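Local coordinates for protein alpha-acetolactate decarboxylase (Bacillus subtilis subsp. subtilis str. 168, PDB 5XNE) that catalyses the decarboxylation of (2S)-2-acetolactate to (R)-acetoin, the second of three steps from pyruvate to (R,R)-butane-2,3-diol, at residues B[40-45]-B[126-131]; B[107-112]-B[159-164]; B[153-158]-B[174-179]. All coordinates share one frame; numbering follows the deposited sequence.

Interaction 1. Residues B[40-45]-B[126-131]; sequences KLDGEL and VELQEK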
ATOM      1  N   LYS B  40      22.751  -0.063  -4.388  1.00  9.04           N
ATOM      2  CA  LYS B  40      23.689   1.061  -4.358  1.00  9.86           C
ATOM      3  C   LYS B  40      23.251   2.237  -5.239  1.00 10.25           C
ATOM      4  O   LYS B  40      24.029   3.166  -5.438  1.00  9.51           O
ATOM      5  CB  LYS B  40      25.100   0.606  -4.769  1.00  9.20           C
ATOM      6  CG  LYS B  40      25.522  -0.748  -4.211  1.00 11.91           C
ATOM      7  CD  LYS B  40      27.009  -1.009  -4.478  1.00 13.18           C
ATOM      8  CE  LYS B  40      27.864  -0.095  -3.605  1.00 17.39           C
ATOM      9  NZ  LYS B  40      27.612  -0.282  -2.144  1.00 16.37           N
ATOM     10  N   LEU B  41      21.994   2.230  -5.704  1.00  8.00           N
ATOM     11  CA  LEU B  41      21.514   3.202  -6.708  1.00  8.29           C
ATOM     12  C   LEU B  41      22.377   3.165  -7.968  1.00  9.93           C
ATOM     13  O   LEU B  41      22.553   4.177  -8.638  1.00 10.26           O
ATOM     14  CB  LEU B  41      21.488   4.639  -6.170  1.00 10.85           C
ATOM     15  CG  LEU B  41      20.541   4.993  -5.037  1.00 14.02           C
ATOM     16  CD1 LEU B  41      20.554   6.506  -4.848  1.00 14.03           C
ATOM     17  CD2 LEU B  41      19.129   4.489  -5.318  1.00 11.83           C
ATOM     18  N   ASP B  42      22.892   1.988  -8.303  1.00  9.42           N
ATOM     19  CA  ASP B  42      23.750   1.854  -9.474  1.00  9.64           C
ATOM     20  C   ASP B  42      22.889   1.739 -10.730  1.00  9.92           C
ATOM     21  O   ASP B  42      22.710   0.651 -11.284  1.00  9.78           O
ATOM     22  CB  ASP B  42      24.667   0.649  -9.305  1.00  9.59           C
ATOM     23  CG  ASP B  42      25.687   0.517 -10.418  1.00 12.65           C
ATOM     24  OD1 ASP B  42      25.803   1.438 -11.257  1.00 13.90           O
ATOM     25  OD2 ASP B  42      26.368  -0.532 -10.439  1.00 14.31           O
ATOM     26  N   GLY B  43      22.343   2.876 -11.151  1.00  9.45           N
ATOM     27  CA  GLY B  43      21.571   2.931 -12.379  1.00  8.52           C
ATOM     28  C   GLY B  43      20.059   2.853 -12.226  1.00  8.78           C
ATOM     29  O   GLY B  43      19.518   2.565 -11.155  1.00  8.76           O
ATOM     30  N   GLU B  44      19.392   3.118 -13.345  1.00  7.30           N
ATOM     31  CA  GLU B  44      17.945   3.094 -13.481  1.00  6.68           C
ATOM     32  C   GLU B  44      17.484   1.799 -14.147  1.00  8.16           C
ATOM     33  O   GLU B  44      18.057   1.383 -15.163  1.00  9.98           O
ATOM     34  CB  GLU B  44      17.482   4.280 -14.327  1.00  9.08           C
ATOM     35  CG  GLU B  44      17.996   5.620 -13.856  1.00  9.58           C
ATOM     36  CD  GLU B  44      17.182   6.162 -12.687  1.00 10.99           C
ATOM     37  OE1 GLU B  44      16.099   5.604 -12.411  1.00 13.65           O
ATOM     38  OE2 GLU B  44      17.615   7.149 -12.055  1.00 11.52           O
ATOM     39  N   LEU B  45      16.447   1.173 -13.600  1.00  6.22           N
ATOM     40  CA  LEU B  45      15.842   0.002 -14.230  1.00  5.77           C
ATOM     41  C   LEU B  45      14.689   0.386 -15.161  1.00  6.28           C
ATOM     42  O   LEU B  45      13.833   1.203 -14.805  1.00  6.51           O
ATOM     43  CB  LEU B  45      15.320  -0.958 -13.159  1.00  6.54           C
ATOM     44  CG  LEU B  45      14.546  -2.189 -13.628  1.00  5.98           C
ATOM     45  CD1 LEU B  45      15.511  -3.169 -14.252  1.00  8.31           C
ATOM     46  CD2 LEU B  45      13.843  -2.852 -12.458  1.00  7.81           C
ATOM     47  N   VAL B 126      20.381   7.921 -11.516  1.00 11.76           N
ATOM     48  CA  VAL B 126      21.061   7.809 -10.223  1.00 11.45           C
ATOM     49  C   VAL B 126      22.334   6.988 -10.413  1.00 12.47           C
ATOM     50  O   VAL B 126      22.391   6.081 -11.256  1.00 12.43           O
ATOM     51  CB  VAL B 126      20.181   7.159  -9.125  1.00 13.28           C
ATOM     52  CG1 VAL B 126      19.035   8.095  -8.719  1.00 15.99           C
ATOM     53  CG2 VAL B 126      19.672   5.794  -9.572  1.00 11.58           C
ATOM     54  N   GLU B 127      23.360   7.326  -9.637  1.00 13.36           N
ATOM     55  CA  GLU B 127      24.670   6.693  -9.757  1.00 12.32           C
ATOM     56  C   GLU B 127      25.058   5.945  -8.498  1.00 11.48           C
ATOM     57  O   GLU B 127      24.612   6.291  -7.399  1.00 11.40           O
ATOM     58  CB  GLU B 127      25.761   7.728 -10.037  1.00 16.35           C
ATOM     59  CG  GLU B 127      25.650   8.457 -11.338  1.00 20.28           C
ATOM     60  CD  GLU B 127      26.834   9.396 -11.547  1.00 27.33           C
ATOM     61  OE1 GLU B 127      27.014  10.318 -10.723  1.00 28.42           O
ATOM     62  OE2 GLU B 127      27.595   9.191 -12.515  1.00 32.85           O
ATOM     63  N   LEU B 128      25.927   4.959  -8.675  1.00 12.78           N
ATOM     64  CA  LEU B 128      26.383   4.109  -7.575  1.00 12.29           C
ATOM     65  C   LEU B 128      26.870   4.940  -6.389  1.00 14.19           C
ATOM     66  O   LEU B 128      27.672   5.866  -6.535  1.00 15.53           O
ATOM     67  CB  LEU B 128      27.483   3.148  -8.068  1.00 13.98           C
ATOM     68  CG  LEU B 128      28.068   2.023  -7.185  1.00 16.33           C
ATOM     69  CD1 LEU B 128      28.960   1.097  -7.997  1.00 21.01           C
ATOM     70  CD2 LEU B 128      28.889   2.536  -6.015  1.00 27.32           C
ATOM     71  N   GLN B 129      26.372   4.573  -5.213  1.00 10.63           N
ATOM     72  CA  GLN B 129      26.682   5.225  -3.950  1.00 13.46           C
ATOM     73  C   GLN B 129      27.648   4.389  -3.135  1.00 14.11           C
ATOM     74  O   GLN B 129      27.633   3.167  -3.216  1.00 15.05           O
ATOM     75  CB  GLN B 129      25.400   5.452  -3.138  1.00 12.64           C
ATOM     76  CG  GLN B 129      24.332   6.253  -3.875  1.00 12.43           C
ATOM     77  CD  GLN B 129      24.707   7.716  -4.001  1.00 15.97           C
ATOM     78  OE1 GLN B 129      24.962   8.392  -2.999  1.00 16.76           O
ATOM     79  NE2 GLN B 129      24.748   8.217  -5.235  1.00 16.55           N
ATOM     80  N   GLU B 130      28.474   5.052  -2.330  1.00 15.34           N
ATOM     81  CA  GLU B 130      29.382   4.345  -1.435  1.00 20.60           C
ATOM     82  C   GLU B 130      28.932   4.453   0.011  1.00 13.82           C
ATOM     83  O   GLU B 130      28.475   5.508   0.456  1.00 16.15           O
ATOM     84  CB  GLU B 130      30.804   4.887  -1.571  1.00 22.01           C
ATOM     85  CG  GLU B 130      31.387   4.777  -2.960  1.00 31.33           C
ATOM     86  CD  GLU B 130      32.908   4.776  -2.948  1.00 43.12           C
ATOM     87  OE1 GLU B 130      33.505   5.823  -2.600  1.00 43.38           O
ATOM     88  OE2 GLU B 130      33.505   3.730  -3.293  1.00 46.85           O
ATOM     89  N   LYS B 131      29.058   3.358   0.757  1.00 14.15           N
ATOM     90  CA  LYS B 131      28.708   3.390   2.174  1.00 13.25           C
ATOM     91  C   LYS B 131      29.711   4.261   2.945  1.00 14.47           C
ATOM     92  O   LYS B 131      30.874   4.341   2.562  1.00 18.05           O
ATOM     93  CB  LYS B 131      28.661   1.966   2.746  1.00 14.45           C
ATOM     94  CG  LYS B 131      27.448   1.158   2.242  1.00 15.26           C
ATOM     95  CD  LYS B 131      27.689  -0.334   2.320  1.00 20.27           C
ATOM     96  CE  LYS B 131      26.399  -1.097   2.092  1.00 21.82           C
ATOM     97  NZ  LYS B 131      25.490  -0.968   3.272  1.00 28.51           N
TER
HETATM   98  O   HOH W   1      30.045   0.794  -0.606  1.00 15.79           O
HETATM   99  O   HOH W   2      26.186   4.027 -11.465  1.00 15.25           O

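Interaction 2. Residues B[107-112]-B[159-164]; sequences NLFYAI and LTPAYA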
ATOM      1  N   ASN B 107      -8.328   6.107  -8.877  1.00 10.16           N
ATOM      2  CA  ASN B 107      -8.134   5.310  -7.672  1.00  8.32           C
ATOM      3  C   ASN B 107      -7.575   3.922  -7.964  1.00  8.40           C
ATOM      4  O   ASN B 107      -7.498   3.084  -7.066  1.00  8.59           O
ATOM      5  CB  ASN B 107      -9.456   5.194  -6.914  1.00  8.02           C
ATOM      6  CG  ASN B 107     -10.049   6.547  -6.601  1.00  9.89           C
ATOM      7  OD1 ASN B 107      -9.322   7.509  -6.332  1.00 10.42           O
ATOM      8  ND2 ASN B 107     -11.379   6.638  -6.634  1.00  8.87           N
ATOM      9  N   LEU B 108      -7.207   3.685  -9.220  1.00  8.01           N
ATOM     10  CA  LEU B 108      -6.649   2.402  -9.638  1.00  8.35           C
ATOM     11  C   LEU B 108      -5.194   2.555 -10.039  1.00  7.46           C
ATOM     12  O   LEU B 108      -4.704   3.665 -10.174  1.00  7.63           O
ATOM     13  CB  LEU B 108      -7.437   1.814 -10.807  1.00  9.11           C
ATOM     14  CG  LEU B 108      -8.935   1.639 -10.566  1.00 10.72           C
ATOM     15  CD1 LEU B 108      -9.577   1.075 -11.840  1.00 11.23           C
ATOM     16  CD2 LEU B 108      -9.184   0.742  -9.371  1.00 13.80           C
ATOM     17  N   PHE B 109      -4.508   1.433 -10.217  1.00  8.29           N
ATOM     18  CA  PHE B 109      -3.116   1.438 -10.691  1.00  8.71           C
ATOM     19  C   PHE B 109      -3.067   1.211 -12.197  1.00  8.87           C
ATOM     20  O   PHE B 109      -3.840   0.407 -12.722  1.00  9.19           O
ATOM     21  CB  PHE B 109      -2.307   0.345  -9.991  1.00  8.59           C
ATOM     22  CG  PHE B 109      -2.107   0.581  -8.516  1.00  8.84           C
ATOM     23  CD1 PHE B 109      -3.126   0.310  -7.601  1.00 12.40           C
ATOM     24  CD2 PHE B 109      -0.890   1.054  -8.039  1.00 10.56           C
ATOM     25  CE1 PHE B 109      -2.932   0.537  -6.234  1.00 10.70           C
ATOM     26  CE2 PHE B 109      -0.692   1.274  -6.674  1.00 10.14           C
ATOM     27  CZ  PHE B 109      -1.712   1.011  -5.783  1.00 10.49           C
ATOM     28  N   TYR B 110      -2.164   1.905 -12.894  1.00  7.75           N
ATOM     29  CA  TYR B 110      -1.999   1.689 -14.334  1.00  7.28           C
ATOM     30  C   TYR B 110      -0.536   1.556 -14.705  1.00  8.44           C
ATOM     31  O   TYR B 110       0.322   2.228 -14.133  1.00  9.98           O
ATOM     32  CB  TYR B 110      -2.608   2.840 -15.159  1.00  9.18           C
ATOM     33  CG  TYR B 110      -4.065   3.075 -14.873  1.00  9.78           C
ATOM     34  CD1 TYR B 110      -4.453   3.935 -13.856  1.00 10.52           C
ATOM     35  CD2 TYR B 110      -5.049   2.415 -15.598  1.00 10.82           C
ATOM     36  CE1 TYR B 110      -5.797   4.155 -13.569  1.00 11.67           C
ATOM     37  CE2 TYR B 110      -6.396   2.623 -15.318  1.00 12.86           C
ATOM     38  CZ  TYR B 110      -6.755   3.495 -14.299  1.00 14.04           C
ATOM     39  OH  TYR B 110      -8.089   3.712 -14.009  1.00 17.90           O
ATOM     40  N   ALA B 111      -0.257   0.693 -15.670  1.00  8.70           N
ATOM     41  CA  ALA B 111       1.028   0.720 -16.346  1.00  7.36           C
ATOM     42  C   ALA B 111       0.814   1.486 -17.637  1.00  8.97           C
ATOM     43  O   ALA B 111      -0.255   1.385 -18.262  1.00 10.72           O
ATOM     44  CB  ALA B 111       1.544  -0.673 -16.627  1.00  8.61           C
ATOM     45  N   ILE B 112       1.808   2.264 -18.034  1.00  8.15           N
ATOM     46  CA  ILE B 112       1.659   3.071 -19.235  1.00  9.52           C
ATOM     47  C   ILE B 112       2.937   3.072 -20.053  1.00  8.26           C
ATOM     48  O   ILE B 112       4.049   3.130 -19.522  1.00  7.46           O
ATOM     49  CB  ILE B 112       1.237   4.510 -18.882  1.00 11.95           C
ATOM     50  CG1 ILE B 112       1.035   5.355 -20.149  1.00 13.04           C
ATOM     51  CG2 ILE B 112       2.262   5.160 -18.005  1.00 12.53           C
ATOM     52  CD1 ILE B 112       0.404   6.707 -19.857  1.00 19.31           C
ATOM     53  N   LEU B 159       1.187   4.823 -13.312  1.00  6.64           N
ATOM     54  CA  LEU B 159       0.385   5.812 -12.593  1.00  6.92           C
ATOM     55  C   LEU B 159      -0.070   5.201 -11.278  1.00  7.50           C
ATOM     56  O   LEU B 159      -0.637   4.107 -11.243  1.00  8.45           O
ATOM     57  CB  LEU B 159      -0.825   6.274 -13.406  1.00 10.65           C
ATOM     58  CG  LEU B 159      -1.531   7.470 -12.726  1.00 17.51           C
ATOM     59  CD1 LEU B 159      -0.965   8.869 -13.095  1.00 14.97           C
ATOM     60  CD2 LEU B 159      -3.021   7.400 -12.908  1.00 30.92           C
ATOM     61  N   THR B 160       0.174   5.924 -10.192  1.00  8.52           N
ATOM     62  CA  THR B 160      -0.108   5.428  -8.854  1.00  9.06           C
ATOM     63  C   THR B 160      -1.083   6.355  -8.134  1.00  8.17           C
ATOM     64  O   THR B 160      -0.889   7.568  -8.143  1.00  9.15           O
ATOM     65  CB  THR B 160       1.195   5.302  -8.060  1.00  9.29           C
ATOM     66  OG1 THR B 160       2.027   4.316  -8.691  1.00  9.46           O
ATOM     67  CG2 THR B 160       0.929   4.900  -6.621  1.00  8.92           C
ATOM     68  N   PRO B 161      -2.147   5.786  -7.539  1.00  6.68           N
ATOM     69  CA  PRO B 161      -3.103   6.594  -6.769  1.00  7.78           C
ATOM     70  C   PRO B 161      -2.466   7.276  -5.575  1.00 10.19           C
ATOM     71  O   PRO B 161      -1.492   6.757  -5.009  1.00  9.04           O
ATOM     72  CB  PRO B 161      -4.143   5.564  -6.287  1.00 10.26           C
ATOM     73  CG  PRO B 161      -4.003   4.409  -7.182  1.00 12.51           C
ATOM     74  CD  PRO B 161      -2.538   4.370  -7.583  1.00  8.12           C
ATOM     75  N   ALA B 162      -3.036   8.406  -5.161  1.00 10.67           N
ATOM     76  CA  ALA B 162      -2.465   9.171  -4.053  1.00  9.72           C
ATOM     77  C   ALA B 162      -2.354   8.365  -2.753  1.00  9.69           C
ATOM     78  O   ALA B 162      -1.406   8.571  -1.993  1.00 10.36           O
ATOM     79  CB  ALA B 162      -3.261  10.436  -3.812  1.00 24.50           C
ATOM     80  N   TYR B 163      -3.289   7.453  -2.493  1.00 10.05           N
ATOM     81  CA  TYR B 163      -3.244   6.702  -1.232  1.00 11.21           C
ATOM     82  C   TYR B 163      -2.010   5.790  -1.109  1.00 11.48           C
ATOM     83  O   TYR B 163      -1.689   5.330  -0.016  1.00 12.84           O
ATOM     84  CB  TYR B 163      -4.531   5.886  -1.027  1.00 10.10           C
ATOM     85  CG  TYR B 163      -4.868   4.897  -2.113  1.00  9.44           C
ATOM     86  CD1 TYR B 163      -4.120   3.724  -2.290  1.00  7.77           C
ATOM     87  CD2 TYR B 163      -5.962   5.110  -2.949  1.00  8.68           C
ATOM     88  CE1 TYR B 163      -4.434   2.817  -3.286  1.00  7.60           C
ATOM     89  CE2 TYR B 163      -6.290   4.201  -3.936  1.00  7.05           C
ATOM     90  CZ  TYR B 163      -5.526   3.052  -4.103  1.00  7.28           C
ATOM     91  OH  TYR B 163      -5.833   2.158  -5.083  1.00  8.22           O
ATOM     92  N   ALA B 164      -1.299   5.559  -2.210  1.00  8.45           N
ATOM     93  CA  ALA B 164      -0.099   4.719  -2.139  1.00 10.02           C
ATOM     94  C   ALA B 164       1.189   5.545  -2.188  1.00 11.54           C
ATOM     95  O   ALA B 164       2.296   4.977  -2.264  1.00 11.01           O
ATOM     96  CB  ALA B 164      -0.108   3.670  -3.250  1.00  9.45           C
TER

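Interaction 3. Residues B[153-158]-B[174-179]; sequences GTIVGF and LHFIDE. With ZN (zinc ion), chain D.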
ATOM      1  N   GLY B 153      12.111   6.126 -29.195  1.00 15.10           N
ATOM      2  CA  GLY B 153      12.264   5.181 -28.107  1.00 14.39           C
ATOM      3  C   GLY B 153      10.956   4.932 -27.377  1.00 13.07           C
ATOM      4  O   GLY B 153       9.864   5.062 -27.938  1.00 12.32           O
ATOM      5  N   THR B 154      11.073   4.605 -26.095  1.00 11.45           N
ATOM      6  CA  THR B 154       9.925   4.207 -25.304  1.00 10.59           C
ATOM      7  C   THR B 154       9.983   4.858 -23.938  1.00 10.19           C
ATOM      8  O   THR B 154      10.995   4.761 -23.261  1.00  9.63           O
ATOM      9  CB  THR B 154       9.873   2.678 -25.128  1.00 11.92           C
ATOM     10  OG1 THR B 154       9.738   2.052 -26.413  1.00 11.99           O
ATOM     11  CG2 THR B 154       8.701   2.252 -24.230  1.00 12.05           C
ATOM     12  N   ILE B 155       8.907   5.535 -23.557  1.00  9.64           N
ATOM     13  CA  ILE B 155       8.708   5.960 -22.170  1.00  8.03           C
ATOM     14  C   ILE B 155       7.772   4.952 -21.532  1.00  8.41           C
ATOM     15  O   ILE B 155       6.751   4.593 -22.104  1.00  9.82           O
ATOM     16  CB  ILE B 155       8.120   7.363 -22.067  1.00 10.67           C
ATOM     17  CG1 ILE B 155       9.143   8.405 -22.533  1.00 13.72           C
ATOM     18  CG2 ILE B 155       7.671   7.652 -20.634  1.00  9.70           C
ATOM     19  CD1 ILE B 155       8.636   9.837 -22.501  1.00 14.18           C
ATOM     20  N   VAL B 156       8.128   4.479 -20.348  1.00  8.31           N
ATOM     21  CA  VAL B 156       7.397   3.414 -19.696  1.00  8.66           C
ATOM     22  C   VAL B 156       7.387   3.623 -18.181  1.00  8.26           C
ATOM     23  O   VAL B 156       8.393   4.029 -17.589  1.00  7.62           O
ATOM     24  CB  VAL B 156       8.036   2.095 -20.064  1.00 10.74           C
ATOM     25  CG1 VAL B 156       9.427   2.268 -19.929  1.00 23.26           C
ATOM     26  CG2 VAL B 156       7.750   1.071 -19.106  1.00 21.23           C
ATOM     27  N   GLY B 157       6.246   3.350 -17.559  1.00  7.58           N
ATOM     28  CA  GLY B 157       6.170   3.484 -16.114  1.00  6.14           C
ATOM     29  C   GLY B 157       4.773   3.254 -15.612  1.00  5.39           C
ATOM     30  O   GLY B 157       4.005   2.491 -16.199  1.00  5.79           O
ATOM     31  N   PHE B 158       4.448   3.914 -14.502  1.00  5.65           N
ATOM     32  CA  PHE B 158       3.211   3.630 -13.791  1.00  6.68           C
ATOM     33  C   PHE B 158       2.514   4.897 -13.349  1.00  6.93           C
ATOM     34  O   PHE B 158       3.155   5.911 -13.062  1.00  6.96           O
ATOM     35  CB  PHE B 158       3.482   2.760 -12.561  1.00  6.35           C
ATOM     36  CG  PHE B 158       4.036   1.402 -12.888  1.00  4.61           C
ATOM     37  CD1 PHE B 158       3.187   0.361 -13.232  1.00  6.66           C
ATOM     38  CD2 PHE B 158       5.403   1.169 -12.850  1.00  7.53           C
ATOM     39  CE1 PHE B 158       3.684  -0.893 -13.535  1.00  7.40           C
ATOM     40  CE2 PHE B 158       5.912  -0.090 -13.157  1.00  7.52           C
ATOM     41  CZ  PHE B 158       5.050  -1.123 -13.488  1.00  7.19           C
ATOM     42  N   LEU B 174       7.800   7.674 -14.601  1.00  7.20           N
ATOM     43  CA  LEU B 174       8.138   7.212 -15.948  1.00  7.61           C
ATOM     44  C   LEU B 174       9.643   7.173 -16.162  1.00  7.02           C
ATOM     45  O   LEU B 174      10.363   8.080 -15.726  1.00  8.08           O
ATOM     46  CB  LEU B 174       7.500   8.132 -17.005  1.00  8.91           C
ATOM     47  CG  LEU B 174       6.002   8.392 -16.861  1.00  8.15           C
ATOM     48  CD1 LEU B 174       5.591   9.524 -17.801  1.00  9.79           C
ATOM     49  CD2 LEU B 174       5.198   7.142 -17.140  1.00  8.26           C
ATOM     50  N   HIS B 175      10.098   6.123 -16.839  1.00  6.34           N
ATOM     51  CA  HIS B 175      11.481   6.029 -17.292  1.00  7.05           C
ATOM     52  C   HIS B 175      11.507   6.012 -18.824  1.00  8.20           C
ATOM     53  O   HIS B 175      10.472   5.825 -19.451  1.00  7.14           O
ATOM     54  CB  HIS B 175      12.164   4.785 -16.720  1.00  7.70           C
ATOM     55  CG  HIS B 175      12.474   4.874 -15.253  1.00  6.89           C
ATOM     56  ND1 HIS B 175      13.244   3.944 -14.600  1.00  8.09           N
ATOM     57  CD2 HIS B 175      12.112   5.791 -14.318  1.00  7.61           C
ATOM     58  CE1 HIS B 175      13.352   4.274 -13.322  1.00  7.20           C
ATOM     59  NE2 HIS B 175      12.673   5.390 -13.125  1.00  7.14           N
ATOM     60  N   PHE B 176      12.687   6.204 -19.406  1.00  7.95           N
ATOM     61  CA  PHE B 176      12.844   6.267 -20.859  1.00  9.39           C
ATOM     62  C   PHE B 176      14.067   5.478 -21.314  1.00  9.40           C
ATOM     63  O   PHE B 176      15.092   5.486 -20.640  1.00  9.43           O
ATOM     64  CB  PHE B 176      12.969   7.732 -21.301  1.00  9.37           C
ATOM     65  CG  PHE B 176      13.410   7.902 -22.732  1.00 10.89           C
ATOM     66  CD1 PHE B 176      12.523   7.669 -23.774  1.00 12.17           C
ATOM     67  CD2 PHE B 176      14.703   8.301 -23.027  1.00 12.74           C
ATOM     68  CE1 PHE B 176      12.935   7.835 -25.110  1.00 14.80           C
ATOM     69  CE2 PHE B 176      15.122   8.463 -24.355  1.00 15.35           C
ATOM     70  CZ  PHE B 176      14.237   8.233 -25.385  1.00 13.01           C
ATOM     71  N   ILE B 177      13.947   4.794 -22.452  1.00  8.21           N
ATOM     72  CA  ILE B 177      15.117   4.220 -23.117  1.00  8.78           C
ATOM     73  C   ILE B 177      14.979   4.458 -24.624  1.00 10.82           C
ATOM     74  O   ILE B 177      13.881   4.377 -25.184  1.00  9.93           O
ATOM     75  CB  ILE B 177      15.283   2.710 -22.784  1.00  9.26           C
ATOM     76  CG1 ILE B 177      16.642   2.196 -23.283  1.00 13.28           C
ATOM     77  CG2 ILE B 177      14.124   1.891 -23.325  1.00 11.70           C
ATOM     78  CD1 ILE B 177      17.048   0.845 -22.691  1.00 13.02           C
ATOM     79  N   ASP B 178      16.086   4.785 -25.277  1.00 11.88           N
ATOM     80  CA  ASP B 178      16.016   5.050 -26.710  1.00 16.17           C
ATOM     81  C   ASP B 178      15.968   3.748 -27.511  1.00 16.01           C
ATOM     82  O   ASP B 178      16.219   2.659 -26.988  1.00 13.67           O
ATOM     83  CB  ASP B 178      17.192   5.922 -27.161  1.00 14.97           C
ATOM     84  CG  ASP B 178      18.496   5.160 -27.228  1.00 20.30           C
ATOM     85  OD1 ASP B 178      18.848   4.445 -26.268  1.00 18.26           O
ATOM     86  OD2 ASP B 178      19.172   5.262 -28.275  1.00 26.40           O
ATOM     87  N   GLU B 179      15.623   3.851 -28.792  1.00 18.39           N
ATOM     88  CA  GLU B 179      15.475   2.646 -29.604  1.00 23.51           C
ATOM     89  C   GLU B 179      16.810   1.912 -29.758  1.00 18.29           C
ATOM     90  O   GLU B 179      16.839   0.690 -29.884  1.00 23.35           O
ATOM     91  CB  GLU B 179      14.890   2.979 -30.978  1.00 24.20           C
ATOM     92  CG  GLU B 179      14.451   1.736 -31.750  1.00 31.52           C
ATOM     93  CD  GLU B 179      12.979   1.395 -31.536  1.00 35.31           C
ATOM     94  OE1 GLU B 179      12.308   2.105 -30.751  1.00 31.80           O
ATOM     95  OE2 GLU B 179      12.494   0.411 -32.139  1.00 36.70           O
TER
HETATM   96 ZN    ZN D 301      12.476   6.472 -11.175  1.00 16.43          ZN
HETATM   97  O   HOH W   3       9.321   3.169 -30.083  1.00 26.11           O
HETATM   98  O   HOH W   4      11.913   1.471 -27.949  1.00 18.97           O
HETATM   99  O   HOH W   5      12.770   7.054  -8.950  1.00 19.92           O
HETATM  100  O   HOH W   6      12.782   4.599  -9.995  1.00 15.45           O
HETATM  101  O   HOH W   7      14.719   6.535 -10.693  1.00 15.72           O

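Interaction 1. Residues B[40-45]-B[126-131]
An inverse gamma turn centred on Asp-42 leads into strand 44-48, and the loop 126-131 runs antiparallel to residues 40-44. Glu-44 OE2 takes the N-H of Val-126 at 2.9 Å, almost straight at the hydrogen (170°), on the anti side of the carboxylate. A bend at chi2 (-80°) turns the carboxylate of Glu-44 back toward Val-126, where CG2 of Val-126 also packs on Glu-44 OE2. The same OE2 has a salt bridge to Arg-124, so two donors hold it. Gln-129 N gives a 2.7 Å bond to Lys-40 O. Gly-43 N closes the turn on Leu-41 O at 2.8 Å; its second bond, to Val-126 O, is weak. Gln-129 NE2 folds back on Glu-127 O at 2.9 Å. The side chains of Leu-128 and Lys-40 lie side by side, CD2 of Leu-128 3.7 Å from CE of Lys-40. A water joins Asp-42 OD1 to Leu-128 N. Asp-42 also has a salt bridge to Arg-56, and Lys-40 NZ bonds Tyr-133. This turn, with a loop laid along it, carries an acidic side chain to the edge of the metal site; the nearest atom of the Glu-44 side chain is about 4 Å from the zinc.

Interaction 2. Residues B[107-112]-B[159-164]
Leu-159 forms an antiparallel hydrogen-bonded pair with Tyr-110: Leu-159 N to Tyr-110 O is 2.9 Å, and Tyr-110 N to Leu-159 O is 3.1 Å. Their side chains lie side by side on one face, with Leu-159 CD2 3.9 Å from Tyr-110 CD1. The hydroxyl of Tyr-110 bonds Ser-105. Thr-160 brings CG2 near CE2 of the Phe-109 ring. Pro-161 ends the pairing. Its CD sits over the centre of the Phe-109 ring, 3.7 Å from the centroid and 9° off the normal, a CH-pi contact. CG of Pro-161 presses on Leu-108 O, which finds no polar partner although buried. Tyr-163 has CG between its backbone N and carbonyl carbon (chi1 58°). That places Pro-161 CB over one face of its ring and sends the hydroxyl to Asn-107. Tyr-163 OH donates to Asn-107 O at 2.7 Å, from above the carbonyl plane. Ala-164 CB closes on Phe-109 CZ at 4.0 Å. The contact lies where strands 109-115 and 151-160 meet, with strand 195-208 paired to the other edge of 109-115. Leu-209 of the second subunit packs on Leu-108 and Tyr-163, which brings this end of the two strands to the dimer contact.

Interaction 3. Residues B[153-158]-B[174-179]
The Phe-176 ring, on the beta hairpin of strands 151-160 and 171-178, has Asp-178 N over one face, offset toward the rim. Ile-155 CG1 and Thr-154 O approach the Phe-176 ring obliquely at CD1, at 3.7 and 3.3 Å. The imidazole of His-175 is held at both nitrogens. His-175 NE2 binds the zinc ion at 2.2 Å, and His-175 ND1 bonds Leu-45 O. This second-shell carbonyl fixes the turn of the ring and would probably make NE2 a stronger donor to the metal. His-173 and His-186 complete the protein ligands, and their rings meet that of His-175 with planes at about 70°. Three waters fill the other zinc positions.

The two strands are antiparallel at 156°. Val-156 and His-175 make one hydrogen-bonded pair, Thr-154 and Ile-177 the next. His-175 N to Val-156 O measures 2.8 Å and is nearly straight at the hydrogen (174°). Val-156, His-175, Thr-154 and Ile-177 share a face, and strand 44-48 covers it. Ile-155, Phe-176 and Leu-174 pack on the other side, where strand 184-192 touches them. There Ile-155 CG2 lies 3.7 Å from Leu-174 CB. Gly-153 with Asp-178 and Gly-157 with Leu-174 are non-hydrogen-bonded pairs. The strands come close at these glycines, which have no side chain; the CA atoms of Gly-153 and Asp-178 are 4.0 Å apart. At the open end of the hairpin one water links Glu-179 OE1 to Gly-153 O. Thr-154 OG1, which bonds Asp-115, takes a hydrogen from another water at 2.7 Å, and that water gives its second to Glu-179 OE1.

Interactions 2 and 3 are buried and share strand 151-160. Interaction 1 is only partly buried and lies across the chain's centre from interaction 2. Interactions 1 and 3 meet at the zinc site, where strand 44-48 backs the imidazole that interaction 3 supplies, and Glu-44 packs on it. Interactions 2 and 3 join through Ile-112 N and Gly-157 O and through the packing of Ile-112 on Leu-174. The chemistry follows the place. Charged ends and waters mark the loop contact of 40-45 with 126-131, and regular strand pairing carries 153-158 with 174-179. In 107-112 with 159-164 a single strand pair gives way to aromatic and proline packing, beside the second subunit.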